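Local coordinates for chitinase (Thermococcus chitonophagus, PDB 5XSW), which probably hydrolyses internal glycosidic links of chitin, this part of the longer protein holding a mainly helical, probably catalytic domain and an N-terminal beta domain, at residues A[265-277]-A[408-420]. Sequence-based numbering, arbitrary orientation.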
ATOM      1  N   PRO A 265       4.259  10.855   7.126  1.00 26.98           N
ATOM      2  CA  PRO A 265       3.515  11.319   8.310  1.00 26.09           C
ATOM      3  C   PRO A 265       3.436  12.842   8.397  1.00 29.69           C
ATOM      4  O   PRO A 265       2.481  13.328   9.007  1.00 24.59           O
ATOM      5  CB  PRO A 265       4.324  10.735   9.497  1.00 27.31           C
ATOM      6  CG  PRO A 265       5.670  10.450   8.946  1.00 26.41           C
ATOM      7  CD  PRO A 265       5.487  10.110   7.470  1.00 24.72           C
ATOM      8  N   ASP A 266       4.375  13.597   7.791  1.00 25.51           N
ATOM      9  CA  ASP A 266       4.263  15.061   7.834  1.00 24.49           C
ATOM     10  C   ASP A 266       3.190  15.582   6.917  1.00 28.01           C
ATOM     11  O   ASP A 266       2.705  16.680   7.122  1.00 29.53           O
ATOM     12  CB  ASP A 266       5.597  15.732   7.460  1.00 24.07           C
ATOM     13  CG  ASP A 266       6.669  15.416   8.506  1.00 26.91           C
ATOM     14  OD1 ASP A 266       6.578  16.009   9.607  1.00 27.67           O
ATOM     15  OD2 ASP A 266       7.540  14.547   8.259  1.00 29.49           O
ATOM     16  N   ILE A 267       2.845  14.828   5.875  1.00 23.09           N
ATOM     17  CA  ILE A 267       1.813  15.317   4.936  1.00 21.39           C
ATOM     18  C   ILE A 267       0.380  14.786   5.300  1.00 26.64           C
ATOM     19  O   ILE A 267      -0.586  15.532   5.251  1.00 25.20           O
ATOM     20  CB  ILE A 267       2.155  14.904   3.473  1.00 24.73           C
ATOM     21  CG1 ILE A 267       3.474  15.580   3.041  1.00 29.54           C
ATOM     22  CG2 ILE A 267       1.035  15.351   2.489  1.00 23.11           C
ATOM     23  CD1 ILE A 267       4.012  15.057   1.668  1.00 31.62           C
ATOM     24  N   PHE A 268       0.288  13.519   5.689  1.00 25.62           N
ATOM     25  CA  PHE A 268      -1.019  12.873   5.918  1.00 25.62           C
ATOM     26  C   PHE A 268      -1.300  12.654   7.384  1.00 25.99           C
ATOM     27  O   PHE A 268      -0.493  12.012   8.048  1.00 25.62           O
ATOM     28  CB  PHE A 268      -1.048  11.511   5.211  1.00 20.98           C
ATOM     29  CG  PHE A 268      -0.998  11.614   3.734  1.00 25.43           C
ATOM     30  CD1 PHE A 268      -2.146  11.925   3.001  1.00 25.63           C
ATOM     31  CD2 PHE A 268       0.195  11.402   3.058  1.00 24.03           C
ATOM     32  CE1 PHE A 268      -2.101  12.018   1.609  1.00 29.61           C
ATOM     33  CE2 PHE A 268       0.240  11.507   1.691  1.00 27.75           C
ATOM     34  CZ  PHE A 268      -0.904  11.804   0.956  1.00 24.74           C
ATOM     35  N   PRO A 269      -2.451  13.176   7.888  1.00 22.38           N
ATOM     36  CA  PRO A 269      -2.836  12.779   9.251  1.00 28.18           C
ATOM     37  C   PRO A 269      -3.239  11.298   9.290  1.00 29.25           C
ATOM     38  O   PRO A 269      -3.568  10.716   8.251  1.00 26.17           O
ATOM     39  CB  PRO A 269      -4.027  13.711   9.566  1.00 27.55           C
ATOM     40  CG  PRO A 269      -4.690  13.971   8.192  1.00 28.06           C
ATOM     41  CD  PRO A 269      -3.477  13.983   7.204  1.00 23.44           C
ATOM     42  N   ASP A 270      -3.245  10.695  10.476  1.00 27.27           N
ATOM     43  CA  ASP A 270      -3.556   9.272  10.600  1.00 29.32           C
ATOM     44  C   ASP A 270      -4.985   8.953  10.160  1.00 29.94           C
ATOM     45  O   ASP A 270      -5.268   7.798   9.846  1.00 34.40           O
ATOM     46  CB  ASP A 270      -3.372   8.805  12.069  1.00 35.23           C
ATOM     47  CG  ASP A 270      -1.878   8.779  12.508  1.00 43.23           C
ATOM     48  OD1 ASP A 270      -0.981   8.696  11.641  1.00 42.71           O
ATOM     49  OD2 ASP A 270      -1.607   8.820  13.724  1.00 45.32           O
ATOM     50  N   THR A 271      -5.848   9.978  10.140  1.00 26.22           N
ATOM     51  CA  THR A 271      -7.265   9.818   9.765  1.00 29.04           C
ATOM     52  C   THR A 271      -7.469   9.710   8.260  1.00 32.57           C
ATOM     53  O   THR A 271      -8.554   9.399   7.806  1.00 25.47           O
ATOM     54  CB  THR A 271      -8.108  10.997  10.243  1.00 33.62           C
ATOM     55  OG1 THR A 271      -7.469  12.234   9.871  1.00 33.62           O
ATOM     56  CG2 THR A 271      -8.297  10.955  11.775  1.00 33.66           C
ATOM     57  N   ALA A 272      -6.433   9.977   7.465  1.00 25.45           N
ATOM     58  CA  ALA A 272      -6.635  10.117   6.005  1.00 24.11           C
ATOM     59  C   ALA A 272      -7.139   8.804   5.427  1.00 24.79           C
ATOM     60  O   ALA A 272      -6.536   7.764   5.635  1.00 27.06           O
ATOM     61  CB  ALA A 272      -5.302  10.516   5.292  1.00 23.23           C
ATOM     62  N   ASP A 273      -8.204   8.872   4.662  1.00 28.09           N
ATOM     63  CA  ASP A 273      -8.866   7.694   4.131  1.00 28.99           C
ATOM     64  C   ASP A 273      -8.881   7.741   2.597  1.00 25.58           C
ATOM     65  O   ASP A 273      -9.203   8.780   2.016  1.00 25.83           O
ATOM     66  CB  ASP A 273     -10.332   7.635   4.654  1.00 34.44           C
ATOM     67  CG  ASP A 273     -11.171   6.699   3.835  1.00 34.49           C
ATOM     68  OD1 ASP A 273     -10.921   5.481   3.927  1.00 45.16           O
ATOM     69  OD2 ASP A 273     -11.988   7.163   3.030  1.00 31.27           O
ATOM     70  N   HIS A 274      -8.576   6.620   1.954  1.00 23.89           N
ATOM     71  CA  HIS A 274      -8.453   6.565   0.490  1.00 26.89           C
ATOM     72  C   HIS A 274      -9.667   7.116  -0.283  1.00 31.94           C
ATOM     73  O   HIS A 274      -9.560   8.058  -1.134  1.00 21.80           O
ATOM     74  CB  HIS A 274      -8.183   5.115   0.060  1.00 23.67           C
ATOM     75  CG  HIS A 274      -8.306   4.905  -1.421  1.00 24.93           C
ATOM     76  ND1 HIS A 274      -9.498   4.550  -2.032  1.00 24.68           N
ATOM     77  CD2 HIS A 274      -7.408   5.051  -2.415  1.00 21.48           C
ATOM     78  CE1 HIS A 274      -9.320   4.490  -3.340  1.00 25.82           C
ATOM     79  NE2 HIS A 274      -8.047   4.736  -3.596  1.00 23.97           N
ATOM     80  N   ASP A 275     -10.850   6.535  -0.043  1.00 27.76           N
ATOM     81  CA  ASP A 275     -12.020   6.968  -0.834  1.00 29.61           C
ATOM     82  C   ASP A 275     -12.345   8.439  -0.521  1.00 23.77           C
ATOM     83  O   ASP A 275     -12.673   9.216  -1.419  1.00 26.29           O
ATOM     84  CB  ASP A 275     -13.282   6.031  -0.593  1.00 33.37           C
ATOM     85  CG  ASP A 275     -13.100   4.578  -1.174  1.00 36.05           C
ATOM     86  OD1 ASP A 275     -11.970   4.135  -1.526  1.00 36.60           O
ATOM     87  OD2 ASP A 275     -14.097   3.813  -1.231  1.00 41.45           O
ATOM     88  N   ASP A 276     -12.195   8.864   0.722  1.00 22.53           N
ATOM     89  CA  ASP A 276     -12.466  10.256   1.015  1.00 24.33           C
ATOM     90  C   ASP A 276     -11.536  11.250   0.233  1.00 22.78           C
ATOM     91  O   ASP A 276     -11.968  12.368  -0.146  1.00 25.25           O
ATOM     92  CB  ASP A 276     -12.301  10.533   2.511  1.00 29.39           C
ATOM     93  CG  ASP A 276     -12.610  12.021   2.876  1.00 34.29           C
ATOM     94  OD1 ASP A 276     -13.637  12.509   2.386  1.00 38.78           O
ATOM     95  OD2 ASP A 276     -11.853  12.712   3.638  1.00 36.63           O
ATOM     96  N   TYR A 277     -10.270  10.858   0.032  1.00 23.56           N
ATOM     97  CA  TYR A 277      -9.277  11.750  -0.601  1.00 22.67           C
ATOM     98  C   TYR A 277      -9.339  11.655  -2.113  1.00 20.69           C
ATOM     99  O   TYR A 277      -8.987  12.615  -2.769  1.00 22.74           O
ATOM    100  CB  TYR A 277      -7.836  11.432  -0.139  1.00 21.18           C
ATOM    101  CG  TYR A 277      -7.489  12.059   1.211  1.00 24.53           C
ATOM    102  CD1 TYR A 277      -8.329  11.881   2.334  1.00 24.80           C
ATOM    103  CD2 TYR A 277      -6.355  12.852   1.354  1.00 23.65           C
ATOM    104  CE1 TYR A 277      -8.019  12.449   3.544  1.00 24.81           C
ATOM    105  CE2 TYR A 277      -6.017  13.404   2.562  1.00 23.61           C
ATOM    106  CZ  TYR A 277      -6.876  13.215   3.660  1.00 28.37           C
ATOM    107  OH  TYR A 277      -6.573  13.766   4.878  1.00 24.67           O
ATOM    108  N   VAL A 408     -10.085  23.254   3.437  1.00 25.22           N
ATOM    109  CA  VAL A 408      -9.883  21.849   3.038  1.00 26.11           C
ATOM    110  C   VAL A 408      -8.418  21.457   3.238  1.00 24.93           C
ATOM    111  O   VAL A 408      -8.076  20.377   3.807  1.00 24.67           O
ATOM    112  CB  VAL A 408     -10.311  21.636   1.574  1.00 26.40           C
ATOM    113  CG1 VAL A 408      -9.968  20.154   1.157  1.00 24.83           C
ATOM    114  CG2 VAL A 408     -11.871  21.932   1.432  1.00 27.08           C
ATOM    115  N   VAL A 409      -7.501  22.333   2.825  1.00 27.76           N
ATOM    116  CA  VAL A 409      -6.090  21.980   3.035  1.00 25.49           C
ATOM    117  C   VAL A 409      -5.826  21.723   4.526  1.00 26.35           C
ATOM    118  O   VAL A 409      -5.161  20.766   4.928  1.00 28.96           O
ATOM    119  CB  VAL A 409      -5.146  23.076   2.491  1.00 25.97           C
ATOM    120  CG1 VAL A 409      -3.701  22.763   2.912  1.00 27.59           C
ATOM    121  CG2 VAL A 409      -5.238  23.081   0.941  1.00 25.62           C
ATOM    122  N   ARG A 410      -6.366  22.586   5.369  1.00 28.69           N
ATOM    123  CA  ARG A 410      -6.144  22.398   6.816  1.00 26.00           C
ATOM    124  C   ARG A 410      -6.781  21.118   7.358  1.00 22.02           C
ATOM    125  O   ARG A 410      -6.224  20.472   8.265  1.00 27.97           O
ATOM    126  CB  ARG A 410      -6.720  23.586   7.595  1.00 32.37           C
ATOM    127  CG  ARG A 410      -6.267  23.615   9.055  1.00 37.58           C
ATOM    128  CD  ARG A 410      -6.639  24.935   9.691  1.00 54.87           C
ATOM    129  NE  ARG A 410      -6.154  25.032  11.071  1.00 65.08           N
ATOM    130  CZ  ARG A 410      -6.612  25.919  11.958  1.00 60.65           C
ATOM    131  NH1 ARG A 410      -7.560  26.790  11.603  1.00 54.65           N
ATOM    132  NH2 ARG A 410      -6.122  25.932  13.196  1.00 65.26           N
ATOM    133  N   GLN A 411      -7.952  20.766   6.838  1.00 29.23           N
ATOM    134  CA  GLN A 411      -8.622  19.521   7.249  1.00 28.83           C
ATOM    135  C   GLN A 411      -7.913  18.264   6.778  1.00 31.09           C
ATOM    136  O   GLN A 411      -7.925  17.224   7.456  1.00 28.01           O
ATOM    137  CB  GLN A 411     -10.044  19.457   6.695  1.00 32.05           C
ATOM    138  CG  GLN A 411     -11.019  20.486   7.310  1.00 43.96           C
ATOM    139  CD  GLN A 411     -12.370  20.575   6.539  1.00 44.97           C
ATOM    140  OE1 GLN A 411     -12.613  19.829   5.571  1.00 53.64           O
ATOM    141  NE2 GLN A 411     -13.237  21.487   6.976  1.00 53.07           N
ATOM    142  N   LYS A 412      -7.358  18.315   5.573  1.00 27.69           N
ATOM    143  CA  LYS A 412      -6.872  17.074   4.968  1.00 26.25           C
ATOM    144  C   LYS A 412      -5.347  16.850   4.974  1.00 29.09           C
ATOM    145  O   LYS A 412      -4.904  15.712   4.806  1.00 25.69           O
ATOM    146  CB  LYS A 412      -7.367  16.995   3.522  1.00 23.11           C
ATOM    147  CG  LYS A 412      -8.927  17.207   3.453  1.00 22.95           C
ATOM    148  CD  LYS A 412      -9.664  16.030   4.130  1.00 25.46           C
ATOM    149  CE  LYS A 412     -11.240  16.251   4.058  1.00 26.78           C
ATOM    150  NZ  LYS A 412     -11.898  15.061   4.700  1.00 29.11           N
ATOM    151  N   PHE A 413      -4.569  17.919   5.121  1.00 26.70           N
ATOM    152  CA  PHE A 413      -3.116  17.788   5.151  1.00 26.87           C
ATOM    153  C   PHE A 413      -2.466  18.344   6.426  1.00 30.70           C
ATOM    154  O   PHE A 413      -3.086  19.094   7.175  1.00 31.11           O
ATOM    155  CB  PHE A 413      -2.525  18.444   3.883  1.00 27.87           C
ATOM    156  CG  PHE A 413      -3.035  17.786   2.604  1.00 22.47           C
ATOM    157  CD1 PHE A 413      -2.666  16.474   2.287  1.00 26.54           C
ATOM    158  CD2 PHE A 413      -3.873  18.454   1.770  1.00 24.15           C
ATOM    159  CE1 PHE A 413      -3.124  15.851   1.138  1.00 25.63           C
ATOM    160  CE2 PHE A 413      -4.342  17.863   0.593  1.00 27.08           C
ATOM    161  CZ  PHE A 413      -4.010  16.550   0.273  1.00 22.92           C
ATOM    162  N   PHE A 414      -1.224  17.920   6.663  1.00 27.77           N
ATOM    163  CA  PHE A 414      -0.471  18.238   7.891  1.00 31.39           C
ATOM    164  C   PHE A 414      -1.072  17.502   9.056  1.00 39.30           C
ATOM    165  O   PHE A 414      -2.214  17.013   9.021  1.00 33.47           O
ATOM    166  CB  PHE A 414      -0.415  19.743   8.199  1.00 26.18           C
ATOM    167  CG  PHE A 414       0.193  20.566   7.103  1.00 29.64           C
ATOM    168  CD1 PHE A 414       1.560  20.627   6.952  1.00 30.90           C
ATOM    169  CD2 PHE A 414      -0.612  21.308   6.247  1.00 30.93           C
ATOM    170  CE1 PHE A 414       2.142  21.410   5.922  1.00 32.88           C
ATOM    171  CE2 PHE A 414      -0.069  22.081   5.227  1.00 32.89           C
ATOM    172  CZ  PHE A 414       1.320  22.135   5.059  1.00 29.22           C
ATOM    173  N   ARG A 415      -0.270  17.434  10.090  1.00 36.10           N
ATOM    174  CA  ARG A 415      -0.534  16.694  11.319  1.00 38.20           C
ATOM    175  C   ARG A 415      -0.615  17.760  12.411  1.00 35.77           C
ATOM    176  O   ARG A 415       0.000  18.818  12.286  1.00 42.73           O
ATOM    177  CB  ARG A 415       0.612  15.662  11.488  1.00 41.79           C
ATOM    178  CG  ARG A 415       0.664  14.746  12.635  1.00 48.51           C
ATOM    179  CD  ARG A 415       1.787  13.715  12.428  1.00 40.31           C
ATOM    180  NE  ARG A 415       1.409  12.765  11.377  1.00 42.45           N
ATOM    181  CZ  ARG A 415       1.015  11.518  11.587  1.00 47.94           C
ATOM    182  NH1 ARG A 415       0.975  11.019  12.825  1.00 45.52           N
ATOM    183  NH2 ARG A 415       0.656  10.769  10.546  1.00 42.76           N
ATOM    184  N   PRO A 416      -1.404  17.526  13.470  1.00 42.75           N
ATOM    185  CA  PRO A 416      -1.416  18.482  14.575  1.00 42.28           C
ATOM    186  C   PRO A 416      -0.019  18.756  15.114  1.00 36.05           C
ATOM    187  O   PRO A 416       0.720  17.809  15.373  1.00 44.19           O
ATOM    188  CB  PRO A 416      -2.264  17.773  15.641  1.00 46.84           C
ATOM    189  CG  PRO A 416      -3.152  16.876  14.863  1.00 49.02           C
ATOM    190  CD  PRO A 416      -2.306  16.390  13.722  1.00 45.31           C
ATOM    191  N   GLY A 417       0.312  20.025  15.304  1.00 41.50           N
ATOM    192  CA  GLY A 417       1.609  20.386  15.837  1.00 44.70           C
ATOM    193  C   GLY A 417       2.507  20.962  14.770  1.00 50.01           C
ATOM    194  O   GLY A 417       3.588  21.473  15.063  1.00 49.36           O
ATOM    195  N   ALA A 418       2.097  20.857  13.510  1.00 43.19           N
ATOM    196  CA  ALA A 418       2.949  21.377  12.457  1.00 38.57           C
ATOM    197  C   ALA A 418       2.752  22.868  12.336  1.00 42.04           C
ATOM    198  O   ALA A 418       3.702  23.613  12.172  1.00 39.46           O
ATOM    199  CB  ALA A 418       2.666  20.687  11.109  1.00 37.21           C
ATOM    200  N   ILE A 419       1.498  23.296  12.336  1.00 40.60           N
ATOM    201  CA  ILE A 419       1.172  24.703  12.221  1.00 35.69           C
ATOM    202  C   ILE A 419       0.128  24.989  13.315  1.00 47.04           C
ATOM    203  O   ILE A 419      -0.946  24.377  13.315  1.00 41.71           O
ATOM    204  CB  ILE A 419       0.592  25.060  10.835  1.00 42.83           C
ATOM    205  CG1 ILE A 419       1.491  24.537   9.698  1.00 31.58           C
ATOM    206  CG2 ILE A 419       0.335  26.591  10.729  1.00 38.43           C
ATOM    207  CD1 ILE A 419       0.944  24.810   8.287  1.00 34.94           C
ATOM    208  N   SER A 420       0.441  25.873  14.267  1.00 49.27           N
ATOM    209  CA  SER A 420      -0.513  26.150  15.360  1.00 49.44           C
ATOM    210  C   SER A 420      -1.707  26.929  14.861  1.00 43.96           C
ATOM    211  O   SER A 420      -1.658  27.509  13.766  1.00 40.86           O
ATOM    212  CB  SER A 420       0.155  26.936  16.484  1.00 50.56           C
ATOM    213  OG  SER A 420       0.495  28.236  16.030  1.00 48.11           O
TER
HETATM  214  O   HOH W   1       2.486  17.954   9.469  1.00 30.31           O
HETATM  215  O   HOH W   2     -14.382  15.592   2.931  1.00 43.22           O
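Arg415 reaches back across the loop before helix 274-278, tying its type I beta turn, Pro269 to Ala272, to the type II turn from Arg415 to Ala418 that follows helix 399-412 in the helical domain. From CB, 3.9 Å from Pro265 O, the chain runs extended through CG, anti to the backbone N (chi1 180°), to CD, which also touches Pro265 O, then bends at chi3 (-71°), swinging NE onto that same oxygen at 2.7 Å. Pro265 CB sits over one face of the guanidinium, offset toward the rim on the NH2 side. NH2 donates twice, to Phe268 O in its carbonyl plane and, in a salt bridge, to Asp270 OD1 at 2.9 Å, met from above the carboxylate plane; NH1 adds only a weak bond to OD1. These bonds fix the rotation of the guanidinium. Alongside, Phe414 N donates to Ile267 O (2.8 Å), and a water links Asp266 O with Arg415 N. Deeper in, the edge of Tyr277 turns toward the face of Phe413, an offset edge-to-face pair, while Ile294 of helix 288-311 also packs on Phe413. Lys412 passes CD by Tyr277 CE1 and sends NZ to the syn lone pair of Asp276 OD2, a 2.6 Å salt bridge. Its carbonyl, at the helix end, receives the Tyr277 hydroxyl: OH to Lys412 O, 2.6 Å, on an in-plane lone pair.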